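Local coordinates for protein L-tyrosine isonitrile synthase (Pseudomonas aeruginosa, PDB 3E59) that makes the isonitrile group of the paerucumarin precursor on L-tyrosine, taking the carbon atom from C2 of D-ribulose 5-phosphate, at residues 150-155 / 242-247; 13-18 / 60-65; 282-287 / 298-303; 95-100 / 108-113. One frame throughout, in Å; residues are numbered along the deposited sequence.

Contact 1. Residues 150-155 / 242-247; sequences GVFNLE and ALLADQ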
loop_
_atom_site.group_PDB
_atom_site.type_symbol
_atom_site.label_atom_id
_atom_site.label_comp_id
_atom_site.label_asym_id
_atom_site.label_seq_id
_atom_site.Cartn_x
_atom_site.Cartn_y
_atom_site.Cartn_z
ATOM N N GLY A 150 2.214 11.363 -8.115
ATOM C CA GLY A 150 1.727 10.882 -9.409
ATOM C C GLY A 150 1.020 9.542 -9.274
ATOM O O GLY A 150 1.118 8.885 -8.243
ATOM N N VAL A 151 0.293 9.150 -10.315
ATOM C CA VAL A 151 -0.365 7.852 -10.360
ATOM C C VAL A 151 0.085 7.108 -11.613
ATOM O O VAL A 151 0.185 7.693 -12.689
ATOM C CB VAL A 151 -1.928 7.957 -10.313
ATOM C CG1 VAL A 151 -2.554 6.583 -10.262
ATOM C CG2 VAL A 151 -2.391 8.751 -9.093
ATOM N N PHE A 152 0.374 5.824 -11.448
ATOM C CA PHE A 152 0.707 4.936 -12.547
ATOM C C PHE A 152 -0.122 3.669 -12.375
ATOM O O PHE A 152 0.052 2.941 -11.402
ATOM C CB PHE A 152 2.208 4.629 -12.511
ATOM C CG PHE A 152 2.705 3.824 -13.679
ATOM C CD1 PHE A 152 3.008 4.448 -14.898
ATOM C CD2 PHE A 152 2.901 2.448 -13.556
ATOM C CE1 PHE A 152 3.475 3.709 -15.977
ATOM C CE2 PHE A 152 3.370 1.693 -14.645
ATOM C CZ PHE A 152 3.656 2.320 -15.851
ATOM N N ASN A 153 -1.042 3.423 -13.313
ATOM C CA ASN A 153 -1.881 2.223 -13.293
ATOM C C ASN A 153 -1.347 1.191 -14.281
ATOM O O ASN A 153 -0.482 1.507 -15.103
ATOM C CB ASN A 153 -3.335 2.577 -13.631
ATOM C CG ASN A 153 -3.863 3.750 -12.812
ATOM O OD1 ASN A 153 -4.131 4.838 -13.342
ATOM N ND2 ASN A 153 -4.001 3.539 -11.520
ATOM N N LEU A 154 -1.860 -0.035 -14.212
ATOM C CA LEU A 154 -1.453 -1.082 -15.159
ATOM C C LEU A 154 -1.642 -0.679 -16.631
ATOM O O LEU A 154 -0.847 -1.069 -17.494
ATOM C CB LEU A 154 -2.180 -2.399 -14.865
ATOM C CG LEU A 154 -1.803 -3.680 -15.634
ATOM C CD1 LEU A 154 -0.301 -3.963 -15.637
ATOM C CD2 LEU A 154 -2.588 -4.884 -15.100
ATOM N N GLU A 155 -2.686 0.106 -16.902
ATOM C CA GLU A 155 -3.030 0.511 -18.270
ATOM C C GLU A 155 -2.129 1.607 -18.825
ATOM O O GLU A 155 -2.179 1.911 -20.017
ATOM C CB GLU A 155 -4.504 0.920 -18.386
ATOM C CG GLU A 155 -4.987 1.910 -17.351
ATOM C CD GLU A 155 -5.647 1.241 -16.157
ATOM O OE1 GLU A 155 -5.149 0.194 -15.675
ATOM O OE2 GLU A 155 -6.673 1.779 -15.693
ATOM N N ALA A 242 7.881 -6.492 -9.949
ATOM C CA ALA A 242 8.913 -6.821 -10.931
ATOM C C ALA A 242 8.796 -5.970 -12.204
ATOM O O ALA A 242 9.797 -5.438 -12.710
ATOM C CB ALA A 242 8.869 -8.308 -11.258
ATOM N N LEU A 243 7.565 -5.827 -12.697
ATOM C CA LEU A 243 7.269 -4.911 -13.787
ATOM C C LEU A 243 7.763 -3.487 -13.479
ATOM O O LEU A 243 8.454 -2.883 -14.289
ATOM C CB LEU A 243 5.762 -4.934 -14.123
ATOM C CG LEU A 243 5.280 -3.996 -15.246
ATOM C CD1 LEU A 243 4.052 -4.544 -15.960
ATOM C CD2 LEU A 243 5.015 -2.569 -14.737
ATOM N N LEU A 244 7.427 -2.967 -12.304
ATOM C CA LEU A 244 7.839 -1.621 -11.904
ATOM C C LEU A 244 9.350 -1.462 -11.684
ATOM O O LEU A 244 9.876 -0.351 -11.798
ATOM C CB LEU A 244 7.100 -1.199 -10.627
ATOM C CG LEU A 244 5.580 -1.056 -10.675
ATOM C CD1 LEU A 244 5.003 -0.987 -9.245
ATOM C CD2 LEU A 244 5.198 0.171 -11.505
ATOM N N ALA A 245 10.047 -2.550 -11.343
ATOM C CA ALA A 245 11.516 -2.480 -11.212
ATOM C C ALA A 245 12.181 -2.232 -12.570
ATOM O O ALA A 245 13.238 -1.607 -12.653
ATOM C CB ALA A 245 12.080 -3.727 -10.538
ATOM N N ASP A 246 11.550 -2.712 -13.636
ATOM C CA ASP A 246 12.028 -2.428 -14.999
ATOM C C ASP A 246 11.541 -1.079 -15.515
ATOM O O ASP A 246 12.242 -0.421 -16.281
ATOM C CB ASP A 246 11.617 -3.540 -15.959
ATOM C CG ASP A 246 12.520 -4.763 -15.860
ATOM O OD1 ASP A 246 13.555 -4.694 -15.162
ATOM O OD2 ASP A 246 12.189 -5.792 -16.488
ATOM N N GLN A 247 10.342 -0.665 -15.100
ATOM C CA GLN A 247 9.832 0.646 -15.500
ATOM C C GLN A 247 10.648 1.748 -14.841
ATOM O O GLN A 247 11.017 2.714 -15.500
ATOM C CB GLN A 247 8.355 0.812 -15.161
ATOM C CG GLN A 247 7.402 -0.126 -15.914
ATOM C CD GLN A 247 7.273 0.219 -17.383
ATOM O OE1 GLN A 247 7.391 -0.657 -18.255
ATOM N NE2 GLN A 247 7.040 1.492 -17.671
#
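The phenyl ring of Phe-152 is met from helix 219-247 by two groups, a methyl of Leu-244 and the amide of Gln-247, both of which come in obliquely to it. Leu-244 CD2 lies 3.8 Å from Phe-152 CD2 and almost as close to CE2, the two side chains passing each other in opposite directions. At the end of the ring, Gln-247 NE2 is 3.9 Å from Phe-152 CZ. The amide plane of Gln-247 lies about 20° from that of the ring, although the side chains as a whole cross at about a right angle. Phe-152 extends this far because CG is anti to the backbone N (chi1 -174°), and the bend of Gln-247 at chi2 turns its amide back to the ring. Phe-248 adds an edge-to-face ring contact just beyond the helix. A looser touch follows two residues on, where Leu-154 CD1 is 4.4 Å from Leu-243 CD1.

The helix thus covers the exit of strand 149-151, an outermost strand of the parallel, Rossmann-like sheet. No hydrogen bond links the segments, so dispersion and the fit of shapes hold them together, and even the polar amide meets the ring through van der Waals contact of its NE2.

Contact 2. Residues 13-18 / 60-65; sequences ARVLKE and IEFVLP
Val-15 and Ile-60 are brought together by their first torsions. In Val-15, chi1 of 176° places CG1 anti to the backbone N and CG2 anti to the carbonyl carbon, which turns CG2 to Ile-60 and CG1 to Phe-62. Ile-60 has CG1 anti to its own carbonyl carbon (chi1 -53°), and a nearly extended chi2 sends CD1 out toward the helix.

The setting is a parallel alpha/beta sheet of Rossmann-like strand order, 3-2-1-4-5, in which strand 60-64 is the central strand and the first in sequence. Helix 11-20, near the N-terminus, packs against one face at the start of the strand. Val-15 carries the helix side of the contact alone. Its CG2 meets Ile-60 CD1 tip to tip at 3.8 Å. Two residues along the strand, on the same face, Phe-62 presents the far end of its ring, and the other methyl of Val-15 arrives there.

All three touching residues are buried and no hydrogen bond passes between the segments, so the contact is wholly apolar. Phe-103 of helix 84-103 and Ile-50 of helix 35-55 also touch Val-15, which places it where three helices come together at the start of the strand. Ile-252 and Leu-254 of the neighbouring strand 252-255 also touch Phe-62. The second valine methyl approaches the ring at its edge, near the ring plane, with Val-15 CG1 4.3 Å from Phe-62 CZ.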
loop_
_atom_site.group_PDB
_atom_site.type_symbol
_atom_site.label_atom_id
_atom_site.label_comp_id
_atom_site.label_asym_id
_atom_site.label_seq_id
_atom_site.Cartn_x
_atom_site.Cartn_y
_atom_site.Cartn_z
ATOM N N ALA A 13 21.491 10.580 4.199
ATOM C CA ALA A 13 21.088 10.078 5.519
ATOM C C ALA A 13 19.928 10.868 6.133
ATOM O O ALA A 13 19.159 10.323 6.926
ATOM C CB ALA A 13 22.277 10.043 6.478
ATOM N N ARG A 14 19.817 12.141 5.762
ATOM C CA ARG A 14 18.729 13.004 6.230
ATOM C C ARG A 14 17.411 12.598 5.563
ATOM O O ARG A 14 16.364 12.590 6.202
ATOM C CB ARG A 14 19.034 14.479 5.945
ATOM C CG ARG A 14 20.115 15.096 6.832
ATOM C CD ARG A 14 20.298 16.587 6.529
ATOM N NE ARG A 14 19.108 17.371 6.872
ATOM C CZ ARG A 14 18.975 18.681 6.666
ATOM N NH1 ARG A 14 19.955 19.385 6.105
ATOM N NH2 ARG A 14 17.848 19.291 7.017
ATOM N N VAL A 15 17.473 12.253 4.276
ATOM C CA VAL A 15 16.303 11.720 3.569
ATOM C C VAL A 15 15.832 10.466 4.292
ATOM O O VAL A 15 14.653 10.343 4.637
ATOM C CB VAL A 15 16.597 11.428 2.065
ATOM C CG1 VAL A 15 15.381 10.786 1.373
ATOM C CG2 VAL A 15 16.998 12.712 1.337
ATOM N N LEU A 16 16.769 9.558 4.555
ATOM C CA LEU A 16 16.439 8.262 5.142
ATOM C C LEU A 16 15.850 8.432 6.538
ATOM O O LEU A 16 14.865 7.781 6.882
ATOM C CB LEU A 16 17.673 7.335 5.166
ATOM C CG LEU A 16 17.446 5.915 5.714
ATOM C CD1 LEU A 16 16.390 5.135 4.916
ATOM C CD2 LEU A 16 18.752 5.137 5.775
ATOM N N LYS A 17 16.454 9.315 7.334
ATOM C CA LYS A 17 15.978 9.591 8.698
ATOM C C LYS A 17 14.532 10.087 8.676
ATOM O O LYS A 17 13.751 9.767 9.569
ATOM C CB LYS A 17 16.900 10.583 9.425
ATOM N N GLU A 18 14.190 10.848 7.637
ATOM C CA GLU A 18 12.816 11.278 7.370
ATOM C C GLU A 18 11.840 10.103 7.112
ATOM O O GLU A 18 10.703 10.115 7.592
ATOM C CB GLU A 18 12.805 12.257 6.188
ATOM C CG GLU A 18 11.464 12.873 5.881
ATOM C CD GLU A 18 10.986 13.801 6.982
ATOM O OE1 GLU A 18 11.807 14.616 7.457
ATOM O OE2 GLU A 18 9.796 13.705 7.368
ATOM N N ILE A 60 14.392 13.054 -6.099
ATOM C CA ILE A 60 14.368 11.668 -5.626
ATOM C C ILE A 60 13.022 11.014 -5.987
ATOM O O ILE A 60 11.956 11.507 -5.603
ATOM C CB ILE A 60 14.636 11.587 -4.106
ATOM C CG1 ILE A 60 15.924 12.342 -3.748
ATOM C CG2 ILE A 60 14.709 10.117 -3.623
ATOM C CD1 ILE A 60 15.977 12.783 -2.297
ATOM N N GLU A 61 13.078 9.921 -6.748
ATOM C CA GLU A 61 11.879 9.166 -7.125
ATOM C C GLU A 61 11.589 8.055 -6.117
ATOM O O GLU A 61 12.498 7.290 -5.721
ATOM C CB GLU A 61 12.022 8.556 -8.532
ATOM C CG GLU A 61 12.230 9.568 -9.666
ATOM C CD GLU A 61 12.640 8.906 -10.998
ATOM O OE1 GLU A 61 12.043 7.874 -11.384
ATOM O OE2 GLU A 61 13.565 9.429 -11.666
ATOM N N PHE A 62 10.320 7.998 -5.708
ATOM C CA PHE A 62 9.741 6.915 -4.920
ATOM C C PHE A 62 8.636 6.235 -5.732
ATOM O O PHE A 62 7.836 6.901 -6.394
ATOM C CB PHE A 62 9.156 7.429 -3.576
ATOM C CG PHE A 62 10.170 8.103 -2.692
ATOM C CD1 PHE A 62 10.402 9.476 -2.795
ATOM C CD2 PHE A 62 10.901 7.369 -1.759
ATOM C CE1 PHE A 62 11.360 10.112 -1.993
ATOM C CE2 PHE A 62 11.852 7.983 -0.958
ATOM C CZ PHE A 62 12.094 9.359 -1.078
ATOM N N VAL A 63 8.608 4.905 -5.669
ATOM C CA VAL A 63 7.534 4.092 -6.228
ATOM C C VAL A 63 6.790 3.440 -5.072
ATOM O O VAL A 63 7.416 2.890 -4.165
ATOM C CB VAL A 63 8.097 3.043 -7.208
ATOM C CG1 VAL A 63 7.132 1.873 -7.401
ATOM C CG2 VAL A 63 8.419 3.723 -8.543
ATOM N N LEU A 64 5.462 3.520 -5.107
ATOM C CA LEU A 64 4.611 2.952 -4.060
ATOM C C LEU A 64 3.425 2.155 -4.629
ATOM O O LEU A 64 2.443 2.755 -5.083
ATOM C CB LEU A 64 4.080 4.089 -3.166
ATOM C CG LEU A 64 3.065 3.728 -2.059
ATOM C CD1 LEU A 64 3.565 2.586 -1.173
ATOM C CD2 LEU A 64 2.689 4.950 -1.221
ATOM N N PRO A 65 3.504 0.806 -4.608
ATOM C CA PRO A 65 2.340 0.008 -4.977
ATOM C C PRO A 65 1.312 0.049 -3.846
ATOM O O PRO A 65 1.586 -0.437 -2.728
ATOM C CB PRO A 65 2.921 -1.413 -5.137
ATOM C CG PRO A 65 4.403 -1.240 -5.144
ATOM C CD PRO A 65 4.647 -0.061 -4.272
#

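Contact 3. Residues 282-287 / 298-303; sequences HGVAVN and SEVLEL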
loop_
_atom_site.group_PDB
_atom_site.type_symbol
_atom_site.label_atom_id
_atom_site.label_comp_id
_atom_site.label_asym_id
_atom_site.label_seq_id
_atom_site.Cartn_x
_atom_site.Cartn_y
_atom_site.Cartn_z
ATOM N N HIS A 282 -8.733 -0.453 3.739
ATOM C CA HIS A 282 -9.225 -1.571 4.557
ATOM C C HIS A 282 -9.727 -1.092 5.919
ATOM O O HIS A 282 -10.085 -1.898 6.762
ATOM C CB HIS A 282 -8.123 -2.621 4.765
ATOM C CG HIS A 282 -7.863 -3.466 3.561
ATOM N ND1 HIS A 282 -8.581 -4.608 3.289
ATOM C CD2 HIS A 282 -6.976 -3.330 2.550
ATOM C CE1 HIS A 282 -8.138 -5.152 2.167
ATOM N NE2 HIS A 282 -7.166 -4.391 1.697
ATOM N N GLY A 283 -9.769 0.223 6.126
ATOM C CA GLY A 283 -10.196 0.785 7.402
ATOM C C GLY A 283 -10.833 2.156 7.297
ATOM O O GLY A 283 -11.253 2.581 6.214
ATOM N N VAL A 284 -10.921 2.841 8.436
ATOM C CA VAL A 284 -11.580 4.154 8.524
ATOM C C VAL A 284 -10.735 5.129 9.317
ATOM O O VAL A 284 -10.056 4.738 10.272
ATOM C CB VAL A 284 -13.002 4.098 9.175
ATOM C CG1 VAL A 284 -13.989 3.355 8.296
ATOM C CG2 VAL A 284 -12.956 3.493 10.581
ATOM N N ALA A 285 -10.782 6.396 8.916
ATOM C CA ALA A 285 -10.141 7.465 9.677
ATOM C C ALA A 285 -10.977 7.719 10.916
ATOM O O ALA A 285 -12.204 7.681 10.862
ATOM C CB ALA A 285 -10.019 8.731 8.832
ATOM N N VAL A 286 -10.310 7.932 12.045
ATOM C CA VAL A 286 -11.003 8.154 13.314
ATOM C C VAL A 286 -10.415 9.371 14.001
ATOM O O VAL A 286 -9.207 9.432 14.233
ATOM C CB VAL A 286 -10.908 6.928 14.286
ATOM C CG1 VAL A 286 -11.661 7.209 15.582
ATOM C CG2 VAL A 286 -11.441 5.658 13.632
ATOM N N ASN A 287 -11.278 10.332 14.318
ATOM C CA ASN A 287 -10.898 11.490 15.110
ATOM C C ASN A 287 -11.087 11.136 16.586
ATOM O O ASN A 287 -12.209 10.919 17.033
ATOM C CB ASN A 287 -11.762 12.691 14.712
ATOM C CG ASN A 287 -11.187 14.035 15.172
ATOM O OD1 ASN A 287 -11.695 15.081 14.791
ATOM N ND2 ASN A 287 -10.143 14.007 15.988
ATOM N N SER A 298 -14.991 -2.082 12.429
ATOM C CA SER A 298 -15.585 -2.911 13.475
ATOM C C SER A 298 -15.050 -2.523 14.860
ATOM O O SER A 298 -15.812 -2.463 15.822
ATOM C CB SER A 298 -15.367 -4.401 13.192
ATOM O OG SER A 298 -14.035 -4.798 13.458
ATOM N N GLU A 299 -13.751 -2.225 14.948
ATOM C CA GLU A 299 -13.138 -1.846 16.225
ATOM C C GLU A 299 -13.668 -0.513 16.767
ATOM O O GLU A 299 -13.902 -0.380 17.968
ATOM C CB GLU A 299 -11.611 -1.821 16.122
ATOM N N VAL A 300 -13.860 0.462 15.879
ATOM C CA VAL A 300 -14.339 1.785 16.285
ATOM C C VAL A 300 -15.827 1.767 16.699
ATOM O O VAL A 300 -16.223 2.494 17.609
ATOM C CB VAL A 300 -13.990 2.905 15.227
ATOM C CG1 VAL A 300 -14.810 2.761 13.961
ATOM C CG2 VAL A 300 -14.169 4.298 15.818
ATOM N N LEU A 301 -16.630 0.921 16.049
ATOM C CA LEU A 301 -18.037 0.730 16.430
ATOM C C LEU A 301 -18.159 0.092 17.809
ATOM O O LEU A 301 -19.076 0.415 18.567
ATOM C CB LEU A 301 -18.787 -0.134 15.409
ATOM C CG LEU A 301 -18.966 0.345 13.965
ATOM C CD1 LEU A 301 -19.716 -0.744 13.194
ATOM C CD2 LEU A 301 -19.710 1.684 13.899
ATOM N N GLU A 302 -17.235 -0.818 18.115
ATOM C CA GLU A 302 -17.149 -1.459 19.425
ATOM C C GLU A 302 -16.804 -0.462 20.525
ATOM O O GLU A 302 -17.256 -0.606 21.663
ATOM C CB GLU A 302 -16.125 -2.595 19.402
ATOM C CG GLU A 302 -16.653 -3.890 18.786
ATOM C CD GLU A 302 -15.586 -4.964 18.626
ATOM O OE1 GLU A 302 -14.449 -4.646 18.211
ATOM O OE2 GLU A 302 -15.897 -6.140 18.902
ATOM N N LEU A 303 -16.015 0.552 20.175
ATOM C CA LEU A 303 -15.680 1.636 21.101
ATOM C C LEU A 303 -16.758 2.729 21.130
ATOM O O LEU A 303 -16.656 3.696 21.894
ATOM C CB LEU A 303 -14.309 2.232 20.758
ATOM C CG LEU A 303 -13.105 1.290 20.893
ATOM C CD1 LEU A 303 -11.905 1.825 20.137
ATOM C CD2 LEU A 303 -12.747 1.017 22.358
#
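Val-284 is the first residue of strand 284-287 and the first to reach helix 297-302, where it touches Val-300. Its CG2 lies 3.9 Å from Val-300 CG1, and the two side chains cross obliquely. Both of these methyls occupy the crowded position between the backbone N and the carbonyl carbon, with chi1 at -67° in Val-284 and 71° in Val-300. In each valine that less comfortable torsion is the one that directs a methyl to the other. Leu-78 and Tyr-317 also pack on Val-284.

The next residue, Ala-285, turns its methyl to the opposite side of the strand, where Met-271, Phe-292 and His-316 lie. This alternation illustrates a general rule in compact form: side chains of a strand alternate between its two faces, so every second one can meet a helix packed on one face. Strand 284-287 pairs with strand 292-295 as a beta hairpin, and the chain then enters the helix directly and folds back over the hairpin. On its other edge the strand runs parallel to strand 313-318 in the same mixed sheet.

Val-286 brings the strand's second side chain to the helix. It meets Val-300 tip to tip, with both of its methyls against a single one: Val-286 CG2 is 3.8 Å from Val-300 CG2, and Val-286 CG1 is equally near that same CG2. Val-286 CG2 also comes within 4.1 Å of Val-300 CB. Tyr-317 of the neighbouring strand 313-318 packs on Val-300 as well.

Contact 4. Residues 95-100 / 108-113; sequences HLCQRI and AKITVC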
loop_
_atom_site.group_PDB
_atom_site.type_symbol
_atom_site.label_atom_id
_atom_site.label_comp_id
_atom_site.label_asym_id
_atom_site.label_seq_id
_atom_site.Cartn_x
_atom_site.Cartn_y
_atom_site.Cartn_z
ATOM N N HIS A 95 3.332 15.825 1.827
ATOM C CA HIS A 95 4.086 16.662 2.762
ATOM C C HIS A 95 5.468 16.076 3.034
ATOM O O HIS A 95 6.422 16.811 3.224
ATOM C CB HIS A 95 3.320 16.911 4.073
ATOM C CG HIS A 95 3.948 17.953 4.952
ATOM N ND1 HIS A 95 4.404 17.678 6.228
ATOM C CD2 HIS A 95 4.216 19.266 4.730
ATOM C CE1 HIS A 95 4.913 18.780 6.756
ATOM N NE2 HIS A 95 4.808 19.759 5.871
ATOM N N LEU A 96 5.563 14.752 3.048
ATOM C CA LEU A 96 6.848 14.061 3.115
ATOM C C LEU A 96 7.813 14.547 1.998
ATOM O O LEU A 96 8.993 14.812 2.248
ATOM C CB LEU A 96 6.608 12.551 3.037
ATOM C CG LEU A 96 7.760 11.554 3.212
ATOM C CD1 LEU A 96 8.326 11.545 4.628
ATOM C CD2 LEU A 96 7.267 10.174 2.866
ATOM N N CYS A 97 7.296 14.676 0.778
ATOM C CA CYS A 97 8.085 15.153 -0.365
ATOM C C CYS A 97 8.516 16.606 -0.159
ATOM O O CYS A 97 9.653 16.965 -0.487
ATOM C CB CYS A 97 7.289 15.015 -1.673
ATOM S SG CYS A 97 7.076 13.315 -2.282
ATOM N N GLN A 98 7.611 17.425 0.398
ATOM C CA GLN A 98 7.893 18.840 0.699
ATOM C C GLN A 98 8.984 18.988 1.769
ATOM O O GLN A 98 9.901 19.807 1.629
ATOM C CB GLN A 98 6.608 19.584 1.111
ATOM C CG GLN A 98 5.561 19.720 -0.017
ATOM C CD GLN A 98 4.277 20.427 0.412
ATOM O OE1 GLN A 98 3.727 20.164 1.483
ATOM N NE2 GLN A 98 3.791 21.322 -0.433
ATOM N N ARG A 99 8.899 18.188 2.831
ATOM C CA ARG A 99 9.946 18.192 3.876
ATOM C C ARG A 99 11.344 17.835 3.343
ATOM O O ARG A 99 12.328 18.429 3.758
ATOM C CB ARG A 99 9.575 17.286 5.057
ATOM C CG ARG A 99 8.332 17.740 5.806
ATOM C CD ARG A 99 8.262 17.182 7.220
ATOM N NE ARG A 99 8.589 18.202 8.221
ATOM C CZ ARG A 99 9.783 18.356 8.794
ATOM N NH1 ARG A 99 10.799 17.553 8.492
ATOM N NH2 ARG A 99 9.955 19.315 9.685
ATOM N N ILE A 100 11.417 16.859 2.435
ATOM C CA ILE A 100 12.660 16.519 1.742
ATOM C C ILE A 100 13.158 17.719 0.917
ATOM O O ILE A 100 14.347 18.035 0.943
ATOM C CB ILE A 100 12.502 15.249 0.839
ATOM C CG1 ILE A 100 12.320 13.988 1.705
ATOM C CG2 ILE A 100 13.688 15.093 -0.101
ATOM C CD1 ILE A 100 11.976 12.721 0.938
ATOM N N ALA A 108 11.486 15.715 -4.277
ATOM C CA ALA A 108 11.121 14.315 -4.361
ATOM C C ALA A 108 9.725 14.134 -4.962
ATOM O O ALA A 108 8.877 15.032 -4.937
ATOM C CB ALA A 108 11.213 13.655 -2.978
ATOM N N LYS A 109 9.506 12.940 -5.484
ATOM C CA LYS A 109 8.308 12.595 -6.202
ATOM C C LYS A 109 7.918 11.211 -5.705
ATOM O O LYS A 109 8.779 10.343 -5.552
ATOM C CB LYS A 109 8.667 12.558 -7.689
ATOM C CG LYS A 109 7.529 12.422 -8.666
ATOM C CD LYS A 109 8.112 12.305 -10.068
ATOM C CE LYS A 109 7.058 12.473 -11.142
ATOM N NZ LYS A 109 7.691 13.128 -12.329
ATOM N N ILE A 110 6.639 11.020 -5.399
ATOM C CA ILE A 110 6.129 9.675 -5.107
ATOM C C ILE A 110 5.092 9.304 -6.154
ATOM O O ILE A 110 4.068 9.994 -6.315
ATOM C CB ILE A 110 5.514 9.539 -3.683
ATOM C CG1 ILE A 110 6.568 9.817 -2.611
ATOM C CG2 ILE A 110 4.895 8.110 -3.475
ATOM C CD1 ILE A 110 5.989 9.918 -1.167
ATOM N N THR A 111 5.370 8.223 -6.876
ATOM C CA THR A 111 4.406 7.701 -7.827
ATOM C C THR A 111 3.642 6.559 -7.174
ATOM O O THR A 111 4.221 5.521 -6.824
ATOM C CB THR A 111 5.074 7.234 -9.134
ATOM O OG1 THR A 111 5.822 8.321 -9.690
ATOM C CG2 THR A 111 4.020 6.791 -10.145
ATOM N N VAL A 112 2.342 6.770 -6.992
ATOM C CA VAL A 112 1.454 5.735 -6.504
ATOM C C VAL A 112 1.189 4.777 -7.654
ATOM O O VAL A 112 0.585 5.153 -8.658
ATOM C CB VAL A 112 0.129 6.331 -5.947
ATOM C CG1 VAL A 112 -0.914 5.229 -5.700
ATOM C CG2 VAL A 112 0.393 7.105 -4.663
ATOM N N CYS A 113 1.675 3.544 -7.516
ATOM C CA CYS A 113 1.519 2.540 -8.557
ATOM C C CYS A 113 0.373 1.601 -8.181
ATOM O O CYS A 113 0.576 0.520 -7.642
ATOM C CB CYS A 113 2.841 1.804 -8.794
ATOM S SG CYS A 113 4.174 2.907 -9.415
#
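This is a buried helix-on-sheet contact, in which Cys-97 of helix 84-103 sits over Ala-108 and Ile-110 of strand 108-112, the strand that the helix leads into. The axes of the two short segments approach to 7.7 Å and run nearly antiparallel, at 159°. At Ala-108 the backbones come closest, with 5.1 Å between Cys-97 CA and Ala-108 CA. The small side chains of these two residues suit such a short separation.

Cys-97 holds its SG anti to the carbonyl carbon (chi1 -72°), which lays the sulfur along the strand toward Ile-110. There SG is 3.5 Å from Ile-110 CG1 and only slightly farther from CD1 of the same residue, while Cys-97 CB rests 3.6 Å from Ala-108 O. No hydrogen bond is made between the segments.

Strand 60-64, helix 84-103 and strand 108-112 follow one another in the chain, and the two strands are parallel neighbours, so the helix is the connection of a beta-alpha-beta crossover, the repeating element of Rossmann-like folds. Phe-62 of the first strand touches both Ala-108 and Ile-110, which puts all three on the face that the helix covers.

One helical turn after Cys-97, Ile-100 sets two methyls against one: its CG2 and CD1 each lie 4.1 Å from Ala-108 CB. Val-15 of helix 11-20 and Ile-60 pack on Ile-100 from outside the pair. Leu-96 reaches in from the flank of the helix to Ile-110, two residues on from Ala-108, and its CD2 is 4.2 Å from Ile-110 CD1.

Overall arrangement
Along the chain the contacts come in the order 2, 4, 1, 3. The first three share the parallel sheet, whose neighbouring strands 60-64, 108-112 and 149-151 each supply one segment. Contacts 2 and 4, with centres about 8 Å apart, use helices 11-20 and 84-103 on one face. Helix 219-247 of contact 1, centred about 16 Å from contact 4, reaches the other face, where Leu-244 meets Val-63 and Cys-113. Contact 3 belongs to the separate mixed sheet, its centre about 27 to 32 Å from the others and touching none. The monomer thus couples a Rossmann-like core, layered by helices, to a smaller C-terminal sheet with its own helix.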